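Local structure of phenolpthiocerol synthesis type-I polyketide synthase ppsA (Mycobacterium bovis, 7AKC) at residues 26-31 against 89-94; 134-139 against 226-231; 159-164 against 170-175; 277-282 against 307-312. The protein probably takes part, through the acyltransferase domain described here, in building the lipid core of phthiocerols and phenolphthiocerols from malonyl-CoA or methylmalonyl-CoA extender units. One frame throughout, in Å; residues are numbered along the deposited sequence. Where two conformers were deposited one is given.

How the interactions relate
Interaction 1 is fully buried and joins strand 23-27 of the parallel sheet to helix 79-100; one glutamine amide does most of the work there. The other three are only partly buried. Interactions 1, 3 and 4 each have a water between the segments; interaction 2, between helix 127-141 and the end of helix 222-228, has neither such a water nor a direct polar bond and relies on a methyl group. Interactions 3 and 4 each include a sodium ion held by backbone carbonyls: in 3 both segments share it, through I164 and V170, whereas in 4 it sits on one segment alone. Interaction 3 belongs to the antiparallel sheet, its centre about 26 Å from that of interaction 1.

Interaction 1 of 4, residues 26-31 against 89-94; sequences VYSGRG and GMQLAL
The side-chain amide of Q91 reaches from its helix to the end of strand 23-27 and donates an N-H from NE2 to S28 O, 2.9 Å away. The acceptor carbonyl is met in its own plane, on a lone pair, and lies close to the amide plane, but the N-H...O angle of 133° makes the bond a bent one. NE2 also donates to water 1, at 2.7 Å, and that water accepts from S28 N at 2.9 Å. One amide nitrogen thus grips both the carbonyl and, through water, the N-H of S28, so both backbone polar groups of this residue are engaged just past the end of the strand.

The stem of Q91 runs past Y27 in the opposite direction. Its CB, 3.8 Å from Y27 CD1, and its CG lie at the ring edge, near the ring plane, and the amide is turned 83° to the ring. Beyond CG the chain is extended, which gives it the reach to S28. At the far end of the ring, Y27 OH is hydrogen-bonded to T95 OG1, as is Q91 O.

Y27 also touches residues of a GxSxG sequence that fits a nucleophile elbow, as in acyltransferases of this family. Strand 23-27 lies between 107-110 and 287-290 in the parallel sheet, and helix 115-121 packs against both Y27, through A118 and V121, and Q91, through A117.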
loop_
_atom_site.group_PDB
_atom_site.type_symbol
_atom_site.label_atom_id
_atom_site.label_comp_id
_atom_site.label_asym_id
_atom_site.label_seq_id
_atom_site.Cartn_x
_atom_site.Cartn_y
_atom_site.Cartn_z
ATOM N N VAL A 26 -3.146 8.802 -4.610
ATOM C CA VAL A 26 -2.502 7.580 -4.167
ATOM C C VAL A 26 -2.116 7.698 -2.691
ATOM O O VAL A 26 -1.446 8.651 -2.314
ATOM C CB VAL A 26 -1.293 7.213 -5.051
ATOM C CG1 VAL A 26 -0.661 5.912 -4.561
ATOM C CG2 VAL A 26 -1.696 7.096 -6.538
ATOM N N TYR A 27 -2.558 6.736 -1.868
ATOM C CA TYR A 27 -2.305 6.738 -0.436
ATOM C C TYR A 27 -1.318 5.655 -0.095
ATOM O O TYR A 27 -1.637 4.481 -0.260
ATOM C CB TYR A 27 -3.622 6.549 0.327
ATOM C CG TYR A 27 -4.540 7.721 0.079
ATOM C CD1 TYR A 27 -4.464 8.864 0.864
ATOM C CD2 TYR A 27 -5.395 7.739 -1.017
ATOM C CE1 TYR A 27 -5.271 9.970 0.608
ATOM C CE2 TYR A 27 -6.154 8.869 -1.329
ATOM C CZ TYR A 27 -6.106 9.975 -0.499
ATOM O OH TYR A 27 -6.882 11.069 -0.768
ATOM N N SER A 28 -0.120 6.032 0.363
ATOM C CA SER A 28 0.898 5.029 0.674
ATOM C C SER A 28 0.607 4.362 2.029
ATOM O O SER A 28 -0.094 4.951 2.863
ATOM C CB SER A 28 2.281 5.672 0.668
ATOM O OG SER A 28 2.463 6.537 1.774
ATOM N N GLY A 29 1.192 3.178 2.254
ATOM C CA GLY A 29 1.013 2.422 3.487
ATOM C C GLY A 29 1.819 2.915 4.667
ATOM O O GLY A 29 1.267 3.172 5.743
ATOM N N ARG A 30 3.132 3.037 4.493
ATOM C CA ARG A 30 3.994 3.536 5.563
ATOM C C ARG A 30 4.863 4.624 4.966
ATOM O O ARG A 30 6.028 4.391 4.656
ATOM C CB ARG A 30 4.833 2.402 6.214
ATOM C CG ARG A 30 5.261 2.659 7.690
ATOM C CD ARG A 30 6.288 3.764 7.785
ATOM N NE ARG A 30 6.940 3.900 9.094
ATOM C CZ ARG A 30 7.754 4.904 9.412
ATOM N NH1 ARG A 30 8.008 5.870 8.531
ATOM N NH2 ARG A 30 8.307 4.963 10.618
ATOM N N GLY A 31 4.281 5.794 4.772
ATOM C CA GLY A 31 5.026 6.931 4.253
ATOM C C GLY A 31 5.941 7.520 5.313
ATOM O O GLY A 31 5.944 7.078 6.475
ATOM N N GLY A 89 -4.237 10.586 9.549
ATOM C CA GLY A 89 -4.695 11.932 9.899
ATOM C C GLY A 89 -4.183 12.940 8.888
ATOM O O GLY A 89 -4.953 13.694 8.302
ATOM N N MET A 90 -2.889 12.834 8.588
ATOM C CA MET A 90 -2.185 13.668 7.621
ATOM C C MET A 90 -2.715 13.426 6.208
ATOM O O MET A 90 -2.884 14.383 5.467
ATOM C CB MET A 90 -0.680 13.372 7.698
ATOM C CG MET A 90 0.158 14.283 6.865
ATOM S SD MET A 90 0.596 15.818 7.723
ATOM C CE MET A 90 1.548 16.565 6.457
ATOM N N GLN A 91 -3.034 12.173 5.852
ATOM C CA GLN A 91 -3.588 11.840 4.534
ATOM C C GLN A 91 -4.978 12.488 4.333
ATOM O O GLN A 91 -5.207 13.148 3.325
ATOM C CB GLN A 91 -3.642 10.317 4.328
ATOM C CG GLN A 91 -2.270 9.686 4.045
ATOM C CD GLN A 91 -2.314 8.178 4.161
ATOM O OE1 GLN A 91 -3.094 7.622 4.926
ATOM N NE2 GLN A 91 -1.495 7.462 3.392
ATOM N N LEU A 92 -5.867 12.352 5.327
ATOM C CA LEU A 92 -7.207 12.922 5.265
ATOM C C LEU A 92 -7.185 14.451 5.247
ATOM O O LEU A 92 -7.990 15.054 4.531
ATOM C CB LEU A 92 -8.078 12.416 6.429
ATOM C CG LEU A 92 -8.366 10.910 6.466
ATOM C CD1 LEU A 92 -9.302 10.580 7.609
ATOM C CD2 LEU A 92 -8.954 10.406 5.128
ATOM N N ALA A 93 -6.254 15.075 5.990
ATOM C CA ALA A 93 -6.179 16.538 6.004
ATOM C C ALA A 93 -5.516 17.105 4.743
ATOM O O ALA A 93 -5.942 18.170 4.261
ATOM C CB ALA A 93 -5.502 17.052 7.274
ATOM N N LEU A 94 -4.504 16.406 4.197
ATOM C CA LEU A 94 -3.855 16.849 2.963
ATOM C C LEU A 94 -4.827 16.697 1.798
ATOM O O LEU A 94 -4.873 17.582 0.946
ATOM C CB LEU A 94 -2.565 16.081 2.648
ATOM C CG LEU A 94 -1.338 16.385 3.496
ATOM C CD1 LEU A 94 -0.220 15.375 3.201
ATOM C CD2 LEU A 94 -0.863 17.803 3.312
HETATM O O HOH W 1 0.180 8.663 1.575
#

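Interaction 2 of 4, residues 134-139 against 226-231; sequences TATRSR and RSELAD
T136 meets both E228 and L229 at the point where helix 222-228 ends. Its CB is 4.1 Å from L229 CD2, and OG1 lies at a similar distance from that methyl. The hydroxyl has its polar partner within its own helix, the backbone O of R132 one turn back. CG2 carries the contact. Chi1 of -71° sets OG1 beside the backbone N and leaves CG2 anti to it, and this methyl projects into the angle between the two side chains. It approaches L229 tip to tip, 3.9 Å from CG, with CD1 and CD2 slightly farther off. On its other flank it touches E228 at both ends: CB at 3.8 Å and the carboxylate oxygen OE2 at 3.5 Å. The glutamate chain, extended beyond CG, crosses the threonine obliquely.

L229 is the first residue to leave helical geometry, and its side chain also touches V133 and A257, which places it between helices 127-141 and 257-265. Across the two segments the association is van der Waals in kind: a methyl set against leucine carbons on its buried side and a carboxylate oxygen on its exposed side. No directional bond joins them; the OG1 bond to R132 O helps set the threonine.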
loop_
_atom_site.group_PDB
_atom_site.type_symbol
_atom_site.label_atom_id
_atom_site.label_comp_id
_atom_site.label_asym_id
_atom_site.label_seq_id
_atom_site.Cartn_x
_atom_site.Cartn_y
_atom_site.Cartn_z
ATOM N N THR A 134 -7.781 1.437 11.524
ATOM C CA THR A 134 -6.381 1.764 11.754
ATOM C C THR A 134 -5.954 1.388 13.151
ATOM O O THR A 134 -5.002 0.640 13.292
ATOM C CB THR A 134 -6.101 3.250 11.450
ATOM O OG1 THR A 134 -6.520 3.524 10.107
ATOM C CG2 THR A 134 -4.621 3.580 11.588
ATOM N N ALA A 135 -6.704 1.836 14.178
ATOM C CA ALA A 135 -6.396 1.524 15.567
ATOM C C ALA A 135 -6.535 0.038 15.877
ATOM O O ALA A 135 -5.667 -0.502 16.548
ATOM C CB ALA A 135 -7.261 2.374 16.522
ATOM N N THR A 136 -7.593 -0.627 15.392
ATOM C CA THR A 136 -7.798 -2.058 15.648
ATOM C C THR A 136 -6.633 -2.883 15.068
ATOM O O THR A 136 -5.929 -3.570 15.808
ATOM C CB THR A 136 -9.185 -2.510 15.138
ATOM O OG1 THR A 136 -10.191 -1.977 15.970
ATOM C CG2 THR A 136 -9.330 -4.012 15.079
ATOM N N ARG A 137 -6.351 -2.702 13.787
ATOM C CA ARG A 137 -5.255 -3.385 13.097
ATOM C C ARG A 137 -3.893 -3.068 13.733
ATOM O O ARG A 137 -3.113 -3.998 13.953
ATOM C CB ARG A 137 -5.260 -2.997 11.612
ATOM C CG ARG A 137 -4.223 -3.701 10.750
ATOM C CD ARG A 137 -4.345 -3.236 9.287
ATOM N NE ARG A 137 -4.275 -1.775 9.157
ATOM C CZ ARG A 137 -4.527 -1.106 8.030
ATOM N NH1 ARG A 137 -4.914 -1.754 6.938
ATOM N NH2 ARG A 137 -4.333 0.203 7.973
ATOM N N SER A 138 -3.596 -1.782 14.021
ATOM C CA SER A 138 -2.300 -1.413 14.622
ATOM C C SER A 138 -2.078 -2.056 15.991
ATOM O O SER A 138 -0.964 -2.483 16.280
ATOM C CB SER A 138 -2.153 0.102 14.755
ATOM O OG SER A 138 -1.898 0.753 13.522
ATOM N N ARG A 139 -3.133 -2.156 16.808
ATOM C CA ARG A 139 -3.056 -2.764 18.141
ATOM C C ARG A 139 -2.779 -4.273 17.989
ATOM O O ARG A 139 -1.892 -4.804 18.672
ATOM C CB ARG A 139 -4.366 -2.480 18.904
ATOM C CG ARG A 139 -4.568 -3.296 20.179
ATOM C CD ARG A 139 -5.600 -2.584 21.069
ATOM N N ARG A 226 -11.292 -10.146 11.877
ATOM C CA ARG A 226 -12.661 -10.452 11.471
ATOM C C ARG A 226 -13.638 -10.298 12.634
ATOM O O ARG A 226 -14.795 -9.925 12.416
ATOM C CB ARG A 226 -12.751 -11.853 10.858
ATOM C CG ARG A 226 -11.929 -12.018 9.594
ATOM C CD ARG A 226 -11.827 -13.486 9.274
ATOM N NE ARG A 226 -10.961 -13.766 8.130
ATOM C CZ ARG A 226 -10.015 -14.701 8.121
ATOM N NH1 ARG A 226 -9.785 -15.438 9.206
ATOM N NH2 ARG A 226 -9.279 -14.896 7.035
ATOM N N SER A 227 -13.178 -10.559 13.872
ATOM C CA SER A 227 -14.000 -10.455 15.072
ATOM C C SER A 227 -14.192 -9.016 15.576
ATOM O O SER A 227 -15.326 -8.624 15.872
ATOM C CB SER A 227 -13.399 -11.304 16.191
ATOM O OG SER A 227 -13.283 -12.668 15.823
ATOM N N GLU A 228 -13.098 -8.244 15.717
ATOM C CA GLU A 228 -13.128 -6.885 16.259
ATOM C C GLU A 228 -13.733 -5.836 15.325
ATOM O O GLU A 228 -14.139 -4.766 15.793
ATOM C CB GLU A 228 -11.733 -6.451 16.723
ATOM C CG GLU A 228 -11.185 -7.316 17.844
ATOM C CD GLU A 228 -9.844 -6.873 18.397
ATOM O OE1 GLU A 228 -9.171 -7.693 19.063
ATOM O OE2 GLU A 228 -9.470 -5.700 18.172
ATOM N N LEU A 229 -13.807 -6.140 14.025
ATOM C CA LEU A 229 -14.395 -5.247 13.032
ATOM C C LEU A 229 -15.701 -5.813 12.438
ATOM O O LEU A 229 -16.151 -5.331 11.401
ATOM C CB LEU A 229 -13.388 -4.970 11.906
ATOM C CG LEU A 229 -12.094 -4.282 12.312
ATOM C CD1 LEU A 229 -11.009 -4.520 11.278
ATOM C CD2 LEU A 229 -12.295 -2.806 12.496
ATOM N N ALA A 230 -16.328 -6.806 13.108
ATOM C CA ALA A 230 -17.575 -7.436 12.647
ATOM C C ALA A 230 -18.703 -6.473 12.310
ATOM O O ALA A 230 -19.353 -6.641 11.270
ATOM C CB ALA A 230 -18.054 -8.462 13.656
ATOM N N ASP A 231 -18.893 -5.432 13.125
ATOM C CA ASP A 231 -19.985 -4.490 12.884
ATOM C C ASP A 231 -19.649 -3.339 11.938
ATOM O O ASP A 231 -20.396 -2.361 11.917
ATOM C CB ASP A 231 -20.567 -3.945 14.193
ATOM C CG ASP A 231 -19.608 -3.109 15.013
ATOM O OD1 ASP A 231 -18.389 -3.271 14.840
ATOM O OD2 ASP A 231 -20.085 -2.296 15.839
#

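Interaction 3 of 4, residues 159-164 against 170-175; sequences TTEALI and VTLGIY. With NA (sodium ion), chain B.
I164 and V170 hold a sodium ion between them through their backbone oxygens, I164 O at 2.5 Å and V170 O at 2.2 Å. F167 O, from the connecting loop, and waters 4, 5 and 6 complete the six ligands.

Apolar contacts lie beside the ion. I164 places CG1 between its backbone N and carbonyl carbon (chi1 66°), and from there CD1 extends over the strand backbone, 3.4 Å from L172 N. Its other branch, CG2, packs 3.9 Å from V170 CG1, the side chains crossing at about a right angle. Helix 157-164 and strand 171-177 are the first helix and second strand of a beta-alpha-beta-beta-alpha-beta, ferredoxin-like subdomain, as in other acyltransferases; the segment axes lie 8.4 Å apart, their N-to-C directions differing by 141°. G173 and I174, both facing V182, form a classic beta bulge.

Water provides the polar links at E161. Bent at chi2 (-81°), its chain turns back to lay the carboxylate across L172, with OE2 3.6 Å from CD1. Water 2 donates to OE1 and accepts from L172 N, while water 3 donates to OE2 and lies 2.7 Å from Y175 OH. L172 CD2 sits over the centre of one face of the Y175 ring.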
loop_
_atom_site.group_PDB
_atom_site.type_symbol
_atom_site.label_atom_id
_atom_site.label_comp_id
_atom_site.label_asym_id
_atom_site.label_seq_id
_atom_site.Cartn_x
_atom_site.Cartn_y
_atom_site.Cartn_z
ATOM N N THR A 159 11.143 -13.693 -11.005
ATOM C CA THR A 159 12.490 -13.978 -10.475
ATOM C C THR A 159 12.462 -13.897 -8.924
ATOM O O THR A 159 13.075 -14.706 -8.213
ATOM C CB THR A 159 13.482 -12.941 -10.997
ATOM O OG1 THR A 159 13.488 -12.939 -12.436
ATOM C CG2 THR A 159 14.882 -13.219 -10.489
ATOM N N THR A 160 11.696 -12.936 -8.391
ATOM C CA THR A 160 11.534 -12.827 -6.943
ATOM C C THR A 160 10.874 -14.098 -6.389
ATOM O O THR A 160 11.370 -14.677 -5.426
ATOM C CB THR A 160 10.694 -11.619 -6.581
ATOM O OG1 THR A 160 11.403 -10.449 -6.998
ATOM C CG2 THR A 160 10.465 -11.544 -5.053
ATOM N N GLU A 161 9.757 -14.553 -7.017
ATOM C CA GLU A 161 9.069 -15.753 -6.511
ATOM C C GLU A 161 10.034 -16.946 -6.506
ATOM O O GLU A 161 10.046 -17.709 -5.555
ATOM C CB GLU A 161 7.821 -16.095 -7.315
ATOM C CG GLU A 161 6.742 -15.035 -7.217
ATOM C CD GLU A 161 5.890 -15.112 -5.956
ATOM O OE1 GLU A 161 6.353 -15.641 -4.924
ATOM O OE2 GLU A 161 4.753 -14.602 -6.002
ATOM N N ALA A 162 10.876 -17.035 -7.511
ATOM C CA ALA A 162 11.827 -18.127 -7.631
ATOM C C ALA A 162 12.867 -18.015 -6.504
ATOM O O ALA A 162 13.192 -19.015 -5.890
ATOM C CB ALA A 162 12.501 -18.082 -8.991
ATOM N N LEU A 163 13.378 -16.804 -6.244
ATOM C CA LEU A 163 14.344 -16.604 -5.163
ATOM C C LEU A 163 13.799 -17.043 -3.774
ATOM O O LEU A 163 14.566 -17.623 -2.962
ATOM C CB LEU A 163 14.649 -15.093 -5.113
ATOM C CG LEU A 163 15.416 -14.603 -3.847
ATOM C CD1 LEU A 163 16.881 -15.132 -3.872
ATOM C CD2 LEU A 163 15.323 -13.103 -3.732
ATOM N N ILE A 164 12.522 -16.732 -3.519
ATOM C CA ILE A 164 11.979 -16.990 -2.180
ATOM C C ILE A 164 11.145 -18.274 -2.084
ATOM O O ILE A 164 10.576 -18.543 -1.027
ATOM C CB ILE A 164 11.174 -15.787 -1.703
ATOM C CG1 ILE A 164 9.902 -15.584 -2.568
ATOM C CG2 ILE A 164 12.050 -14.550 -1.610
ATOM C CD1 ILE A 164 9.093 -14.437 -2.119
ATOM N N VAL A 170 8.949 -16.295 3.941
ATOM C CA VAL A 170 9.142 -15.067 3.172
ATOM C C VAL A 170 8.246 -15.113 1.957
ATOM O O VAL A 170 8.313 -16.069 1.192
ATOM C CB VAL A 170 10.606 -14.845 2.732
ATOM C CG1 VAL A 170 10.692 -13.578 1.889
ATOM C CG2 VAL A 170 11.520 -14.742 3.977
ATOM N N THR A 171 7.461 -14.042 1.741
ATOM C CA THR A 171 6.599 -13.983 0.574
ATOM C C THR A 171 6.788 -12.689 -0.177
ATOM O O THR A 171 7.368 -11.713 0.341
ATOM C CB THR A 171 5.120 -14.242 1.012
ATOM O OG1 THR A 171 4.770 -13.300 2.028
ATOM C CG2 THR A 171 4.918 -15.683 1.515
ATOM N N LEU A 172 6.276 -12.647 -1.403
ATOM C CA LEU A 172 6.280 -11.448 -2.211
ATOM C C LEU A 172 5.231 -10.549 -1.537
ATOM O O LEU A 172 4.081 -10.956 -1.348
ATOM C CB LEU A 172 5.878 -11.813 -3.642
ATOM C CG LEU A 172 6.044 -10.706 -4.661
ATOM C CD1 LEU A 172 6.198 -11.275 -6.103
ATOM C CD2 LEU A 172 4.867 -9.765 -4.650
ATOM N N GLY A 173 5.684 -9.413 -1.058
ATOM C CA GLY A 173 4.849 -8.479 -0.315
ATOM C C GLY A 173 4.222 -7.392 -1.178
ATOM O O GLY A 173 3.069 -7.019 -0.933
ATOM N N ILE A 174 5.001 -6.777 -2.089
ATOM C CA ILE A 174 4.454 -5.667 -2.916
ATOM C C ILE A 174 4.968 -5.735 -4.330
ATOM O O ILE A 174 6.167 -5.936 -4.560
ATOM C CB ILE A 174 4.812 -4.264 -2.331
ATOM C CG1 ILE A 174 4.481 -4.147 -0.830
ATOM C CG2 ILE A 174 4.167 -3.079 -3.140
ATOM C CD1 ILE A 174 4.967 -2.762 -0.183
ATOM N N TYR A 175 4.007 -5.610 -5.312
ATOM C CA TYR A 175 4.384 -5.531 -6.716
ATOM C C TYR A 175 4.574 -4.031 -6.980
ATOM O O TYR A 175 3.577 -3.318 -7.179
ATOM C CB TYR A 175 3.294 -6.098 -7.655
ATOM C CG TYR A 175 3.017 -7.571 -7.495
ATOM C CD1 TYR A 175 2.073 -8.026 -6.580
ATOM C CD2 TYR A 175 3.630 -8.508 -8.324
ATOM C CE1 TYR A 175 1.756 -9.378 -6.487
ATOM C CE2 TYR A 175 3.318 -9.859 -8.239
ATOM C CZ TYR A 175 2.369 -10.288 -7.335
ATOM O OH TYR A 175 2.103 -11.619 -7.229
HETATM NA NA NA B . 8.470 -18.097 0.256
HETATM O O HOH W 2 5.478 -15.251 -2.439
HETATM O O HOH W 3 3.733 -13.483 -8.206
HETATM O O HOH W 4 7.026 -17.673 -1.538
HETATM O O HOH W 5 7.893 -20.359 -0.138
HETATM O O HOH W 6 6.303 -18.883 1.141
#

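Interaction 4 of 4, residues 277-282 against 307-312; sequences AGSGAD and SAQPGA. With NA (sodium ion), chain C.
Q309 lays the end of its side chain against the turn at S279, with NE2 3.6 Å from S279 CA and 4.0 Å from S279 CB. These are contacts of the amide nitrogen with carbon. A bend at chi2 (-103°) swings the amide across, and its other end is used through solvent: water 7 donates to Q309 OE1 at 3.1 Å and to G278 O at 2.8 Å, bridging the two segments. G278 O also accepts a hydrogen bond from Y314 OH, so this carbonyl at the helix end has two donors.

On the far side of the contact the chain curls around a sodium ion. S279 O and A281 O each bind it at 2.4 Å; S276 O, G283 O and water 8 complete its shell. No ligand comes from 307-312. The curl is braced by an ST turn in which S279 OG, anti to its own N (chi1 171°), accepts from A281 N at 3.1 Å in a nearly straight bond (163°).

Both segments span the ends of helices, 270-278 and 298-308, and Q309 begins a type I beta turn to A312. They lead on to 287-290 and 315-317, adjacent strands of the parallel sheet.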
loop_
_atom_site.group_PDB
_atom_site.type_symbol
_atom_site.label_atom_id
_atom_site.label_comp_id
_atom_site.label_asym_id
_atom_site.label_seq_id
_atom_site.Cartn_x
_atom_site.Cartn_y
_atom_site.Cartn_z
ATOM N N ALA A 277 -5.494 1.877 -13.836
ATOM C CA ALA A 277 -5.888 3.301 -13.851
ATOM C C ALA A 277 -5.341 3.991 -15.108
ATOM O O ALA A 277 -6.082 4.687 -15.814
ATOM C CB ALA A 277 -5.351 3.987 -12.580
ATOM N N GLY A 278 -4.089 3.712 -15.461
ATOM C CA GLY A 278 -3.471 4.328 -16.640
ATOM C C GLY A 278 -4.039 3.834 -17.970
ATOM O O GLY A 278 -3.950 4.533 -18.994
ATOM N N SER A 279 -4.670 2.655 -17.962
ATOM C CA SER A 279 -5.223 2.002 -19.139
ATOM C C SER A 279 -6.543 2.664 -19.567
ATOM O O SER A 279 -7.287 3.086 -18.694
ATOM C CB SER A 279 -5.547 0.548 -18.800
ATOM O OG SER A 279 -6.272 -0.076 -19.857
ATOM N N GLY A 280 -6.860 2.687 -20.862
ATOM C CA GLY A 280 -8.175 3.187 -21.289
ATOM C C GLY A 280 -9.331 2.327 -20.784
ATOM O O GLY A 280 -10.483 2.762 -20.796
ATOM N N ALA A 281 -9.053 1.080 -20.354
ATOM C CA ALA A 281 -10.100 0.188 -19.841
ATOM C C ALA A 281 -10.629 0.777 -18.541
ATOM O O ALA A 281 -9.837 1.132 -17.669
ATOM C CB ALA A 281 -9.548 -1.209 -19.608
ATOM N N ASP A 282 -11.984 0.922 -18.444
ATOM C CA ASP A 282 -12.706 1.570 -17.350
ATOM C C ASP A 282 -12.381 3.077 -17.282
ATOM O O ASP A 282 -12.651 3.702 -16.256
ATOM C CB ASP A 282 -12.382 0.905 -15.998
ATOM C CG ASP A 282 -12.593 -0.606 -16.045
ATOM O OD1 ASP A 282 -13.495 -1.060 -16.795
ATOM O OD2 ASP A 282 -11.819 -1.338 -15.376
ATOM N N SER A 307 6.173 1.368 -18.689
ATOM C CA SER A 307 6.316 0.002 -19.178
ATOM C C SER A 307 5.019 -0.472 -19.885
ATOM O O SER A 307 5.101 -1.019 -20.983
ATOM C CB SER A 307 6.715 -0.940 -18.040
ATOM O OG SER A 307 6.655 -2.281 -18.490
ATOM N N ALA A 308 3.848 -0.266 -19.262
ATOM C CA ALA A 308 2.550 -0.716 -19.789
ATOM C C ALA A 308 2.018 0.091 -20.989
ATOM O O ALA A 308 1.396 -0.488 -21.878
ATOM C CB ALA A 308 1.510 -0.732 -18.683
ATOM N N GLN A 309 2.198 1.420 -20.989
ATOM C CA GLN A 309 1.738 2.254 -22.120
ATOM C C GLN A 309 2.908 3.160 -22.506
ATOM O O GLN A 309 2.979 4.301 -22.054
ATOM C CB GLN A 309 0.527 3.122 -21.739
ATOM C CG GLN A 309 -0.510 2.466 -20.857
ATOM C CD GLN A 309 -1.722 2.053 -21.630
ATOM O OE1 GLN A 309 -2.088 2.655 -22.653
ATOM N NE2 GLN A 309 -2.377 1.017 -21.141
ATOM N N PRO A 310 3.858 2.648 -23.305
ATOM C CA PRO A 310 5.094 3.409 -23.570
ATOM C C PRO A 310 4.985 4.717 -24.348
ATOM O O PRO A 310 5.896 5.543 -24.253
ATOM C CB PRO A 310 5.973 2.408 -24.315
ATOM C CG PRO A 310 5.014 1.378 -24.864
ATOM C CD PRO A 310 3.939 1.275 -23.843
ATOM N N GLY A 311 3.931 4.895 -25.129
ATOM C CA GLY A 311 3.755 6.135 -25.880
ATOM C C GLY A 311 2.808 7.125 -25.221
ATOM O O GLY A 311 2.365 8.088 -25.862
ATOM N N ALA A 312 2.441 6.873 -23.968
ATOM C CA ALA A 312 1.478 7.696 -23.276
ATOM C C ALA A 312 2.130 8.704 -22.361
ATOM O O ALA A 312 3.195 8.449 -21.791
ATOM C CB ALA A 312 0.522 6.820 -22.504
HETATM NA NA NA C . -8.300 2.639 -16.625
HETATM O O HOH W 7 -4.197 4.797 -21.805
HETATM O O HOH W 8 -9.336 2.513 -14.395
#